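Local coordinates for protein BvnE (Penicillium brevicompactum, PDB 6U9I) that acts as a semipinacolase, an isomerase that carries out a stereoselective semipinacol rearrangement in the assembly of fungal brevianamides, at residues V20-W25 and V118-N123; N30-D35 and K76-A81; P49-L54 and A136-C141; A107-Y112 and V142-R147. All blocks are in the same frame, centred on the assembly; numbering follows the deposited sequence.

How the contacts relate
All four contacts reach one strongly curved sheet, consistent with an NTF2-like fold. Contacts 1 and 2 share helix 14-31; their centres lie about 16 Å apart, and they touch where W25 CZ3 comes 4.1 Å from L80 CD2. Contacts 3 and 4 share helix 138-150, with centres about 15 Å apart; Y140 OH and R147 NH1 form a probable, weak hydrogen bond between them. Contact 2 reaches contact 4, about 17 Å away between centres, through K76. Contacts 1 and 3 do not touch, their nearest atoms being about 7 Å apart. Contact 3 adjoins the second subunit; a glycerol, probably from the crystallisation liquor, lies about 3 Å (nearest atoms) from the N79 side chain in contact 2.

Contact 1 of 4, residues V20-W25 and V118-N123; sequences VSAHRW and VVLTFN
V118 meets the indole of W25 where helix 14-31 lies across strand 110-122, a helix-on-sheet packing consistent with the alpha+beta cone of NTF2-like proteins. The short axes pass 10.1 Å apart at 122°. From V118 only CG1 takes part, coming from the opposite direction to the far corner of the indole, 4.1 Å from W25 CH2. Next along the strand, L120 divides its two methyls. L120 CD2 stands over the six-membered ring of W25, 4.0 Å from the centroid and 10° off the normal, geometry that qualifies as a CH-pi contact; L120 CD1 touches W25 CE3 at 4.0 Å and, on another side, A22 CB at 4.1 Å. The indole extends this far because its CG is anti to the backbone N (chi1 -178°). With an alanine in place of W25, L120 CD2 would probably lose the flat surface beneath it, and a gap would be likely to open between helix and strand beside V118. The strand ends on F122, whose ring approaches the first turn of the helix segment obliquely. S21 OG is bonded to G126 O and Q17 O, leaving the methylene to meet the phenylalanine: S21 CB lies 3.5 Å from F122 CE1.

Contact 2 of 4, residues N30-D35 and K76-A81; sequences NDFTPD and KNFNLA
N30 OD1 accepts the backbone N-H of L80 over 2.7 Å (L80 N to N30 OD1), the donor lying in the carbonyl plane on a lone pair. The other half of the same amide answers in kind: N30 ND2 donates to L80 O at 2.9 Å, nearly straight (169°), and again on an in-plane lone pair. Two bonds to one residue fix the amide's rotation and make it stand in for the peptide group of a neighbouring strand. L80 can accept this because strand 78-82 is an edge strand, bonded on its other side to strand 96-107 through N79 and A81. One step back, a water donates to both N30 O and F78 O, lying 2.6 Å from the latter, and so extends the seam.

Beyond the helix end, F32 takes up a positive phi (56°), and its ring lies against F78. The two planes are within 12° of parallel but strongly displaced, with the centroids of the F32 and F78 rings 4.6 Å apart. What sits over the centre of the F32 ring is F78 CB, 3.4 Å from its centroid, a CH-pi contact; L71 and T72 of helix 61-74 also touch F32. A leucine at N30 would probably leave L80 N and L80 O without these mates, the helix end then being held to the strand mainly by F32 and the water. The chemistry thus implies a peptide-like pairing of one side-chain amide with the sheet edge, flanked by an aromatic contact that joins the helix end to the same strand.

Contact 3 of 4, residues P49-L54 and A136-C141; sequences PAPRSL and ADSDYC
L54 CD2 packs against two carbons at the start of helix 138-150: S138 CB at 3.8 Å and C141 CB at 4.0 Å. This is a strand-to-helix junction, where the ends of parallel strands 45-50 and 129-136 lead respectively into a 3-10 turn and the C-terminal helix. P51 CG joins the cluster, 4.0 Å from S138 CB, so the serine methylene is met by proline and leucine from two directions roughly at right angles. Next to this cluster the two parallel strands end in a backbone bond: A136 N donates to A50 O over 2.9 Å, almost straight (169°) although the donor stands above the carbonyl plane.

The next shell positions these groups. A cis peptide precedes P51 and redirects the chain into the turn, where L54 N bonds to P51 O and brings the leucine round to face the helix. With S138 OG between its backbone N and carbonyl carbon (chi1 48°), the hydroxyl is directed to D137 OD1 of the second subunit while CB stays toward L54. The relation is reciprocal across the dimer, and S53 OG likewise bonds to D137 OD2 of the second subunit, so this junction also forms part of the subunit interface. Within its own chain, D137 is the N-cap of the helix: its OD1 accepts from Y140 N at 3.1 Å, with the donor well above the carboxylate plane, 64° out of it.

Contact 4 of 4, residues A107-Y112 and V142-R147; sequences AACGLY and VKFAER
R147 CB starts the contact beside the C109 thiol, 4.0 Å from C109 SG. The chain then bends at its third torsion (chi3 54°), which turns the guanidinium edge-on to the turn backbone, with C109 SG over one face. R147 NE donates to a water, which in turn donates to C109 O. At the tip, R147 NH2 donates to two carbonyls, C109 O at 3.2 Å and L111 O at 2.9 Å, while R147 NH1 adds a second bond to L111 O at 3.1 Å, nearly along the C=O axis. L111 O is therefore gripped end-on by two nitrogens, with both bonds close to the guanidinium plane, which should fix the group's rotation. One turn earlier on the helix, F144 receives the edge of Y112 on its face, a T-shaped pair with centroids 4.8 Å apart and planes at 73°. C109 SG approaches the same phenyl ring obliquely, 3.5 Å from F144 CE1, and A107 CB meets its edge. The segment so held is a two-residue beta-hairpin: a type I turn from A107 to G110, closed by paired backbone bonds between those residues, links strands 96-107 and 110-122 and is packed against helix 138-150.

Contact 1 of 4, residues V20-W25 and V118-N123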
loop_
_atom_site.group_PDB
_atom_site.type_symbol
_atom_site.label_atom_id
_atom_site.label_comp_id
_atom_site.label_asym_id
_atom_site.label_seq_id
_atom_site.Cartn_x
_atom_site.Cartn_y
_atom_site.Cartn_z
ATOM N N VAL A 20 -13.507 -7.189 -11.999
ATOM C CA VAL A 20 -14.295 -8.369 -11.650
ATOM C C VAL A 20 -13.436 -9.407 -10.935
ATOM O O VAL A 20 -13.855 -9.987 -9.925
ATOM C CB VAL A 20 -14.968 -8.953 -12.908
ATOM C CG1 VAL A 20 -15.435 -10.373 -12.655
ATOM C CG2 VAL A 20 -16.132 -8.060 -13.341
ATOM N N SER A 21 -12.218 -9.658 -11.429
ATOM C CA SER A 21 -11.381 -10.644 -10.742
ATOM C C SER A 21 -10.876 -10.148 -9.395
ATOM O O SER A 21 -10.687 -10.959 -8.480
ATOM C CB SER A 21 -10.204 -11.091 -11.613
ATOM O OG SER A 21 -10.645 -11.489 -12.893
ATOM N N ALA A 22 -10.634 -8.840 -9.249
ATOM C CA ALA A 22 -10.258 -8.326 -7.934
ATOM C C ALA A 22 -11.417 -8.449 -6.951
ATOM O O ALA A 22 -11.221 -8.814 -5.783
ATOM C CB ALA A 22 -9.800 -6.868 -8.038
ATOM N N HIS A 23 -12.639 -8.151 -7.396
ATOM C CA HIS A 23 -13.769 -8.326 -6.493
ATOM C C HIS A 23 -14.030 -9.794 -6.206
ATOM O O HIS A 23 -14.464 -10.137 -5.100
ATOM C CB HIS A 23 -15.012 -7.642 -7.063
ATOM C CG HIS A 23 -15.022 -6.159 -6.842
ATOM N ND1 HIS A 23 -15.045 -5.597 -5.582
ATOM C CD2 HIS A 23 -14.987 -5.124 -7.714
ATOM C CE1 HIS A 23 -15.030 -4.279 -5.691
ATOM N NE2 HIS A 23 -14.994 -3.966 -6.973
ATOM N N ARG A 24 -13.754 -10.679 -7.169
ATOM C CA ARG A 24 -13.877 -12.102 -6.880
ATOM C C ARG A 24 -12.883 -12.524 -5.815
ATOM O O ARG A 24 -13.205 -13.338 -4.939
ATOM C CB ARG A 24 -13.692 -12.931 -8.152
ATOM C CG ARG A 24 -13.850 -14.436 -7.915
ATOM C CD ARG A 24 -13.640 -15.204 -9.204
ATOM N NE ARG A 24 -12.311 -14.929 -9.747
ATOM C CZ ARG A 24 -11.868 -15.395 -10.910
ATOM N NH1 ARG A 24 -10.647 -15.083 -11.324
ATOM N NH2 ARG A 24 -12.649 -16.171 -11.658
ATOM N N TRP A 25 -11.657 -11.984 -5.878
ATOM C CA TRP A 25 -10.671 -12.292 -4.849
ATOM C C TRP A 25 -11.170 -11.864 -3.472
ATOM O O TRP A 25 -11.037 -12.609 -2.496
ATOM C CB TRP A 25 -9.339 -11.618 -5.190
ATOM C CG TRP A 25 -8.253 -11.908 -4.206
ATOM C CD1 TRP A 25 -7.500 -13.045 -4.133
ATOM C CD2 TRP A 25 -7.790 -11.047 -3.151
ATOM N NE1 TRP A 25 -6.594 -12.948 -3.097
ATOM C CE2 TRP A 25 -6.754 -11.732 -2.481
ATOM C CE3 TRP A 25 -8.149 -9.762 -2.709
ATOM C CZ2 TRP A 25 -6.076 -11.181 -1.389
ATOM C CZ3 TRP A 25 -7.468 -9.217 -1.618
ATOM C CH2 TRP A 25 -6.446 -9.926 -0.978
ATOM N N VAL A 118 -2.812 -3.734 -0.850
ATOM C CA VAL A 118 -2.602 -4.989 -1.563
ATOM C C VAL A 118 -2.374 -4.694 -3.039
ATOM O O VAL A 118 -3.037 -3.826 -3.620
ATOM C CB VAL A 118 -3.810 -5.928 -1.345
ATOM C CG1 VAL A 118 -3.833 -7.063 -2.352
ATOM C CG2 VAL A 118 -3.794 -6.462 0.089
ATOM N N VAL A 119 -1.420 -5.406 -3.647
ATOM C CA VAL A 119 -1.175 -5.335 -5.086
ATOM C C VAL A 119 -1.415 -6.730 -5.648
ATOM O O VAL A 119 -0.642 -7.656 -5.369
ATOM C CB VAL A 119 0.242 -4.858 -5.421
ATOM C CG1 VAL A 119 0.418 -4.780 -6.948
ATOM C CG2 VAL A 119 0.545 -3.516 -4.741
ATOM N N LEU A 120 -2.508 -6.891 -6.394
ATOM C CA LEU A 120 -2.807 -8.125 -7.109
ATOM C C LEU A 120 -2.235 -8.029 -8.518
ATOM O O LEU A 120 -2.423 -7.016 -9.198
ATOM C CB LEU A 120 -4.318 -8.359 -7.184
ATOM C CG LEU A 120 -5.124 -8.323 -5.880
ATOM C CD1 LEU A 120 -6.612 -8.518 -6.162
ATOM C CD2 LEU A 120 -4.645 -9.408 -4.961
ATOM N N THR A 121 -1.540 -9.073 -8.960
ATOM C CA THR A 121 -1.169 -9.203 -10.366
ATOM C C THR A 121 -1.888 -10.418 -10.932
ATOM O O THR A 121 -1.883 -11.488 -10.312
ATOM C CB THR A 121 0.345 -9.376 -10.555
ATOM O OG1 THR A 121 1.036 -8.330 -9.860
ATOM C CG2 THR A 121 0.695 -9.298 -12.044
ATOM N N PHE A 122 -2.503 -10.258 -12.099
ATOM C CA PHE A 122 -3.208 -11.355 -12.742
ATOM C C PHE A 122 -2.420 -11.840 -13.953
ATOM O O PHE A 122 -1.479 -11.190 -14.418
ATOM C CB PHE A 122 -4.625 -10.928 -13.131
ATOM C CG PHE A 122 -5.501 -10.647 -11.939
ATOM C CD1 PHE A 122 -6.216 -11.672 -11.342
ATOM C CD2 PHE A 122 -5.571 -9.377 -11.399
ATOM C CE1 PHE A 122 -7.009 -11.435 -10.230
ATOM C CE2 PHE A 122 -6.367 -9.125 -10.287
ATOM C CZ PHE A 122 -7.081 -10.150 -9.708
ATOM N N ASN A 123 -2.803 -13.017 -14.445
ATOM C CA ASN A 123 -2.246 -13.515 -15.692
ATOM C C ASN A 123 -2.705 -12.621 -16.851
ATOM O O ASN A 123 -3.510 -11.697 -16.688
ATOM C CB ASN A 123 -2.635 -14.987 -15.899
ATOM C CG ASN A 123 -4.145 -15.193 -16.061
ATOM O OD1 ASN A 123 -4.933 -14.264 -15.909
ATOM N ND2 ASN A 123 -4.548 -16.435 -16.359
#

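Contact 2 of 4, residues N30-D35 and K76-A81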
loop_
_atom_site.group_PDB
_atom_site.type_symbol
_atom_site.label_atom_id
_atom_site.label_comp_id
_atom_site.label_asym_id
_atom_site.label_seq_id
_atom_site.Cartn_x
_atom_site.Cartn_y
_atom_site.Cartn_z
ATOM N N ASN A 30 -13.755 -13.491 1.778
ATOM C CA ASN A 30 -14.832 -13.417 2.758
ATOM C C ASN A 30 -15.585 -14.732 2.911
ATOM O O ASN A 30 -16.245 -14.936 3.937
ATOM C CB ASN A 30 -15.780 -12.283 2.379
ATOM C CG ASN A 30 -15.190 -10.928 2.726
ATOM O OD1 ASN A 30 -14.663 -10.748 3.825
ATOM N ND2 ASN A 30 -15.204 -10.006 1.779
ATOM N N ASP A 31 -15.511 -15.622 1.918
ATOM C CA ASP A 31 -16.036 -16.971 2.108
ATOM C C ASP A 31 -15.307 -17.691 3.232
ATOM O O ASP A 31 -15.882 -18.571 3.882
ATOM C CB ASP A 31 -15.949 -17.747 0.793
ATOM C CG ASP A 31 -16.956 -17.254 -0.231
ATOM O OD1 ASP A 31 -18.019 -16.719 0.178
ATOM O OD2 ASP A 31 -16.696 -17.405 -1.438
ATOM N N PHE A 32 -14.041 -17.330 3.470
ATOM C CA PHE A 32 -13.311 -17.717 4.680
ATOM C C PHE A 32 -13.280 -19.230 4.873
ATOM O O PHE A 32 -13.490 -19.741 5.975
ATOM C CB PHE A 32 -13.878 -17.013 5.917
ATOM C CG PHE A 32 -12.865 -16.815 7.018
ATOM C CD1 PHE A 32 -11.665 -16.166 6.757
ATOM C CD2 PHE A 32 -13.114 -17.267 8.306
ATOM C CE1 PHE A 32 -10.724 -15.979 7.766
ATOM C CE2 PHE A 32 -12.177 -17.082 9.323
ATOM C CZ PHE A 32 -10.985 -16.439 9.050
ATOM N N THR A 33 -13.038 -19.957 3.788
ATOM C CA THR A 33 -12.579 -21.326 3.896
ATOM C C THR A 33 -11.203 -21.393 3.258
ATOM O O THR A 33 -10.923 -20.633 2.326
ATOM C CB THR A 33 -13.499 -22.331 3.191
ATOM O OG1 THR A 33 -13.467 -22.095 1.775
ATOM C CG2 THR A 33 -14.942 -22.206 3.693
ATOM N N PRO A 34 -10.327 -22.271 3.732
ATOM C CA PRO A 34 -9.013 -22.397 3.077
ATOM C C PRO A 34 -9.113 -22.586 1.579
ATOM O O PRO A 34 -8.361 -21.957 0.821
ATOM C CB PRO A 34 -8.404 -23.619 3.775
ATOM C CG PRO A 34 -8.971 -23.545 5.164
ATOM C CD PRO A 34 -10.408 -23.074 4.964
ATOM N N ASP A 35 -10.049 -23.418 1.124
ATOM C CA ASP A 35 -10.181 -23.654 -0.305
ATOM C C ASP A 35 -10.555 -22.378 -1.044
ATOM O O ASP A 35 -9.983 -22.068 -2.095
ATOM C CB ASP A 35 -11.216 -24.749 -0.569
ATOM C CG ASP A 35 -11.104 -25.321 -1.965
ATOM O OD1 ASP A 35 -10.071 -25.954 -2.274
ATOM O OD2 ASP A 35 -12.042 -25.134 -2.763
ATOM N N LYS A 76 -13.369 -15.774 13.800
ATOM C CA LYS A 76 -14.761 -15.843 13.387
ATOM C C LYS A 76 -15.173 -14.499 12.802
ATOM O O LYS A 76 -14.558 -13.465 13.077
ATOM C CB LYS A 76 -15.695 -16.198 14.568
ATOM C CG LYS A 76 -15.089 -17.149 15.592
ATOM C CD LYS A 76 -14.640 -16.402 16.855
ATOM C CE LYS A 76 -13.572 -17.175 17.637
ATOM N NZ LYS A 76 -13.206 -16.473 18.898
ATOM N N ASN A 77 -16.241 -14.527 12.004
ATOM C CA ASN A 77 -16.863 -13.313 11.469
ATOM C C ASN A 77 -15.846 -12.444 10.732
ATOM O O ASN A 77 -15.808 -11.220 10.886
ATOM C CB ASN A 77 -17.561 -12.527 12.574
ATOM C CG ASN A 77 -18.701 -13.303 13.179
ATOM O OD1 ASN A 77 -19.442 -13.982 12.467
ATOM N ND2 ASN A 77 -18.830 -13.240 14.497
ATOM N N PHE A 78 -15.017 -13.099 9.928
ATOM C CA PHE A 78 -14.008 -12.407 9.134
ATOM C C PHE A 78 -14.661 -11.545 8.064
ATOM O O PHE A 78 -15.620 -11.961 7.405
ATOM C CB PHE A 78 -13.084 -13.428 8.479
ATOM C CG PHE A 78 -12.036 -12.825 7.571
ATOM C CD1 PHE A 78 -10.890 -12.245 8.100
ATOM C CD2 PHE A 78 -12.189 -12.863 6.189
ATOM C CE1 PHE A 78 -9.913 -11.700 7.261
ATOM C CE2 PHE A 78 -11.217 -12.325 5.345
ATOM C CZ PHE A 78 -10.082 -11.742 5.887
ATOM N N ASN A 79 -14.122 -10.345 7.873
ATOM C CA ASN A 79 -14.536 -9.515 6.754
ATOM C C ASN A 79 -13.328 -8.776 6.207
ATOM O O ASN A 79 -12.524 -8.238 6.970
ATOM C CB ASN A 79 -15.615 -8.505 7.142
ATOM C CG ASN A 79 -16.056 -7.655 5.957
ATOM O OD1 ASN A 79 -16.761 -8.129 5.059
ATOM N ND2 ASN A 79 -15.617 -6.410 5.932
ATOM N N LEU A 80 -13.206 -8.770 4.883
ATOM C CA LEU A 80 -12.170 -8.022 4.179
ATOM C C LEU A 80 -12.871 -7.144 3.156
ATOM O O LEU A 80 -13.715 -7.635 2.400
ATOM C CB LEU A 80 -11.175 -8.972 3.500
ATOM C CG LEU A 80 -9.985 -8.354 2.771
ATOM C CD1 LEU A 80 -9.098 -7.608 3.748
ATOM C CD2 LEU A 80 -9.189 -9.455 2.060
ATOM N N ALA A 81 -12.544 -5.854 3.139
ATOM C CA ALA A 81 -13.312 -4.936 2.312
ATOM C C ALA A 81 -12.470 -3.722 1.977
ATOM O O ALA A 81 -11.528 -3.380 2.693
ATOM C CB ALA A 81 -14.604 -4.503 3.019
HETATM O O HOH W 1 -16.411 -14.384 6.896
#

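Contact 3 of 4, residues P49-L54 and A136-C141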
loop_
_atom_site.group_PDB
_atom_site.type_symbol
_atom_site.label_atom_id
_atom_site.label_comp_id
_atom_site.label_asym_id
_atom_site.label_seq_id
_atom_site.Cartn_x
_atom_site.Cartn_y
_atom_site.Cartn_z
ATOM N N PRO A 49 4.054 -11.260 1.982
ATOM C CA PRO A 49 3.838 -10.291 3.059
ATOM C C PRO A 49 4.853 -9.162 2.988
ATOM O O PRO A 49 6.015 -9.358 2.622
ATOM C CB PRO A 49 4.009 -11.122 4.340
ATOM C CG PRO A 49 3.883 -12.552 3.904
ATOM C CD PRO A 49 4.395 -12.598 2.496
ATOM N N ALA A 50 4.392 -7.965 3.326
ATOM C CA ALA A 50 5.224 -6.774 3.383
ATOM C C ALA A 50 4.711 -5.928 4.530
ATOM O O ALA A 50 3.574 -6.115 4.973
ATOM C CB ALA A 50 5.181 -5.984 2.063
ATOM N N PRO A 51 5.523 -4.999 5.054
ATOM C CA PRO A 51 6.894 -4.625 4.691
ATOM C C PRO A 51 7.917 -5.687 5.078
ATOM O O PRO A 51 7.581 -6.631 5.794
ATOM C CB PRO A 51 7.126 -3.332 5.487
ATOM C CG PRO A 51 6.234 -3.464 6.682
ATOM C CD PRO A 51 4.988 -4.145 6.132
ATOM N N ARG A 52 9.149 -5.519 4.596
ATOM C CA ARG A 52 10.205 -6.489 4.873
ATOM C C ARG A 52 10.466 -6.659 6.363
ATOM O O ARG A 52 10.912 -7.734 6.799
ATOM C CB ARG A 52 11.496 -6.054 4.193
ATOM C CG ARG A 52 11.539 -6.229 2.713
ATOM C CD ARG A 52 13.002 -6.309 2.333
ATOM N NE ARG A 52 13.226 -6.130 0.913
ATOM C CZ ARG A 52 14.424 -5.903 0.392
ATOM N NH1 ARG A 52 15.483 -5.824 1.188
ATOM N NH2 ARG A 52 14.553 -5.754 -0.912
ATOM N N SER A 53 10.232 -5.611 7.155
ATOM C CA SER A 53 10.530 -5.672 8.582
ATOM C C SER A 53 9.727 -6.746 9.313
ATOM O O SER A 53 10.147 -7.195 10.384
ATOM C CB SER A 53 10.284 -4.310 9.220
ATOM O OG SER A 53 8.899 -3.998 9.217
ATOM N N LEU A 54 8.582 -7.174 8.773
ATOM C CA LEU A 54 7.845 -8.258 9.411
ATOM C C LEU A 54 8.592 -9.582 9.327
ATOM O O LEU A 54 8.312 -10.483 10.127
ATOM C CB LEU A 54 6.465 -8.417 8.775
ATOM C CG LEU A 54 5.507 -7.281 9.103
ATOM C CD1 LEU A 54 4.249 -7.407 8.261
ATOM C CD2 LEU A 54 5.188 -7.301 10.595
ATOM N N ALA A 136 0.934 -4.805 5.078
ATOM C CA ALA A 136 0.104 -4.691 6.270
ATOM C C ALA A 136 0.520 -3.507 7.142
ATOM O O ALA A 136 1.613 -2.947 7.007
ATOM C CB ALA A 136 0.177 -5.982 7.099
ATOM N N ASP A 137 -0.393 -3.121 8.036
ATOM C CA ASP A 137 -0.090 -2.269 9.189
ATOM C C ASP A 137 0.792 -3.091 10.125
ATOM O O ASP A 137 0.303 -3.946 10.869
ATOM C CB ASP A 137 -1.399 -1.838 9.852
ATOM C CG ASP A 137 -1.209 -0.941 11.082
ATOM O OD1 ASP A 137 -0.114 -0.876 11.682
ATOM O OD2 ASP A 137 -2.205 -0.306 11.476
ATOM N N SER A 138 2.106 -2.866 10.067
ATOM C CA SER A 138 3.019 -3.765 10.767
ATOM C C SER A 138 2.952 -3.569 12.277
ATOM O O SER A 138 3.092 -4.534 13.039
ATOM C CB SER A 138 4.444 -3.547 10.259
ATOM O OG SER A 138 4.745 -2.156 10.232
ATOM N N ASP A 139 2.764 -2.326 12.734
ATOM C CA ASP A 139 2.581 -2.113 14.168
ATOM C C ASP A 139 1.402 -2.918 14.681
ATOM O O ASP A 139 1.486 -3.555 15.739
ATOM C CB ASP A 139 2.376 -0.630 14.488
ATOM C CG ASP A 139 2.120 -0.386 15.975
ATOM O OD1 ASP A 139 2.952 -0.826 16.790
ATOM O OD2 ASP A 139 1.087 0.229 16.333
ATOM N N TYR A 140 0.295 -2.918 13.934
ATOM C CA TYR A 140 -0.856 -3.694 14.369
ATOM C C TYR A 140 -0.534 -5.181 14.372
ATOM O O TYR A 140 -0.946 -5.908 15.284
ATOM C CB TYR A 140 -2.073 -3.405 13.488
ATOM C CG TYR A 140 -3.316 -3.963 14.122
ATOM C CD1 TYR A 140 -4.030 -3.221 15.042
ATOM C CD2 TYR A 140 -3.739 -5.258 13.847
ATOM C CE1 TYR A 140 -5.154 -3.737 15.652
ATOM C CE2 TYR A 140 -4.860 -5.780 14.447
ATOM C CZ TYR A 140 -5.566 -5.013 15.351
ATOM O OH TYR A 140 -6.685 -5.529 15.963
ATOM N N CYS A 141 0.219 -5.638 13.368
ATOM C CA CYS A 141 0.626 -7.038 13.281
ATOM C C CYS A 141 1.400 -7.463 14.524
ATOM O O CYS A 141 1.147 -8.526 15.107
ATOM C CB CYS A 141 1.493 -7.220 12.037
ATOM S SG CYS A 141 0.508 -7.422 10.540
#

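Contact 4 of 4, residues A107-Y112 and V142-R147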
loop_
_atom_site.group_PDB
_atom_site.type_symbol
_atom_site.label_atom_id
_atom_site.label_comp_id
_atom_site.label_asym_id
_atom_site.label_seq_id
_atom_site.Cartn_x
_atom_site.Cartn_y
_atom_site.Cartn_z
ATOM N N ALA A 107 -11.340 -12.889 17.460
ATOM C CA ALA A 107 -10.402 -13.895 17.930
ATOM C C ALA A 107 -10.580 -14.081 19.436
ATOM O O ALA A 107 -11.378 -13.392 20.074
ATOM C CB ALA A 107 -8.971 -13.492 17.569
ATOM N N ALA A 108 -9.835 -15.035 20.006
ATOM C CA ALA A 108 -9.926 -15.259 21.446
ATOM C C ALA A 108 -9.487 -14.020 22.217
ATOM O O ALA A 108 -10.114 -13.647 23.215
ATOM C CB ALA A 108 -9.089 -16.474 21.848
ATOM N N CYS A 109 -8.430 -13.350 21.756
ATOM C CA CYS A 109 -7.933 -12.154 22.427
ATOM C C CYS A 109 -8.767 -10.913 22.141
ATOM O O CYS A 109 -8.410 -9.829 22.613
ATOM C CB CYS A 109 -6.474 -11.885 22.034
ATOM S SG CYS A 109 -6.240 -11.275 20.336
ATOM N N GLY A 110 -9.864 -11.034 21.392
ATOM C CA GLY A 110 -10.700 -9.898 21.065
ATOM C C GLY A 110 -10.722 -9.631 19.568
ATOM O O GLY A 110 -10.552 -10.547 18.755
ATOM N N LEU A 111 -10.916 -8.363 19.218
ATOM C CA LEU A 111 -11.064 -7.975 17.821
ATOM C C LEU A 111 -9.727 -7.958 17.094
ATOM O O LEU A 111 -8.690 -7.594 17.659
ATOM C CB LEU A 111 -11.713 -6.599 17.718
ATOM C CG LEU A 111 -13.142 -6.518 18.244
ATOM C CD1 LEU A 111 -13.741 -5.170 17.926
ATOM C CD2 LEU A 111 -13.976 -7.639 17.644
ATOM N N TYR A 112 -9.762 -8.354 15.826
ATOM C CA TYR A 112 -8.647 -8.192 14.900
ATOM C C TYR A 112 -9.084 -7.183 13.847
ATOM O O TYR A 112 -10.053 -7.431 13.123
ATOM C CB TYR A 112 -8.276 -9.524 14.256
ATOM C CG TYR A 112 -7.242 -9.406 13.159
ATOM C CD1 TYR A 112 -5.890 -9.308 13.462
ATOM C CD2 TYR A 112 -7.617 -9.400 11.820
ATOM C CE1 TYR A 112 -4.933 -9.207 12.465
ATOM C CE2 TYR A 112 -6.669 -9.297 10.813
ATOM C CZ TYR A 112 -5.331 -9.195 11.142
ATOM O OH TYR A 112 -4.383 -9.093 10.146
ATOM N N VAL A 142 2.375 -6.647 14.917
ATOM C CA VAL A 142 3.221 -6.951 16.064
ATOM C C VAL A 142 2.410 -6.901 17.348
ATOM O O VAL A 142 2.522 -7.784 18.207
ATOM C CB VAL A 142 4.409 -5.975 16.109
ATOM C CG1 VAL A 142 5.243 -6.221 17.351
ATOM C CG2 VAL A 142 5.266 -6.111 14.851
ATOM N N LYS A 143 1.577 -5.871 17.496
ATOM C CA LYS A 143 0.748 -5.762 18.689
ATOM C C LYS A 143 -0.241 -6.917 18.782
ATOM O O LYS A 143 -0.501 -7.430 19.877
ATOM C CB LYS A 143 0.020 -4.421 18.697
ATOM C CG LYS A 143 0.940 -3.237 18.924
ATOM C CD LYS A 143 0.148 -2.021 19.334
ATOM C CE LYS A 143 1.007 -0.769 19.370
ATOM N NZ LYS A 143 2.453 -1.053 19.588
ATOM N N PHE A 144 -0.800 -7.347 17.647
ATOM C CA PHE A 144 -1.743 -8.457 17.698
ATOM C C PHE A 144 -1.046 -9.762 18.068
ATOM O O PHE A 144 -1.629 -10.598 18.768
ATOM C CB PHE A 144 -2.487 -8.599 16.370
ATOM C CG PHE A 144 -3.582 -9.633 16.402
ATOM C CD1 PHE A 144 -4.830 -9.325 16.927
ATOM C CD2 PHE A 144 -3.360 -10.912 15.913
ATOM C CE1 PHE A 144 -5.841 -10.274 16.964
ATOM C CE2 PHE A 144 -4.360 -11.864 15.943
ATOM C CZ PHE A 144 -5.603 -11.547 16.471
ATOM N N ALA A 145 0.199 -9.949 17.623
ATOM C CA ALA A 145 0.961 -11.113 18.058
ATOM C C ALA A 145 1.166 -11.096 19.567
ATOM O O ALA A 145 1.022 -12.129 20.232
ATOM C CB ALA A 145 2.304 -11.167 17.328
ATOM N N GLU A 146 1.490 -9.924 20.125
ATOM C CA GLU A 146 1.602 -9.779 21.575
ATOM C C GLU A 146 0.290 -10.127 22.268
ATOM O O GLU A 146 0.274 -10.908 23.229
ATOM C CB GLU A 146 2.024 -8.349 21.926
ATOM C CG GLU A 146 3.363 -7.914 21.346
ATOM C CD GLU A 146 3.573 -6.405 21.422
ATOM O OE1 GLU A 146 4.646 -5.931 20.990
ATOM O OE2 GLU A 146 2.667 -5.693 21.911
ATOM N N ARG A 147 -0.822 -9.546 21.801
ATOM C CA ARG A 147 -2.120 -9.804 22.425
ATOM C C ARG A 147 -2.484 -11.281 22.396
ATOM O O ARG A 147 -3.139 -11.776 23.322
ATOM C CB ARG A 147 -3.223 -9.001 21.735
ATOM C CG ARG A 147 -3.173 -7.515 21.955
ATOM C CD ARG A 147 -4.114 -6.823 20.986
ATOM N NE ARG A 147 -5.463 -7.374 21.081
ATOM C CZ ARG A 147 -6.381 -7.276 20.127
ATOM N NH1 ARG A 147 -6.094 -6.657 18.987
ATOM N NH2 ARG A 147 -7.582 -7.807 20.307
HETATM O O HOH W 2 -6.593 -8.169 23.755
#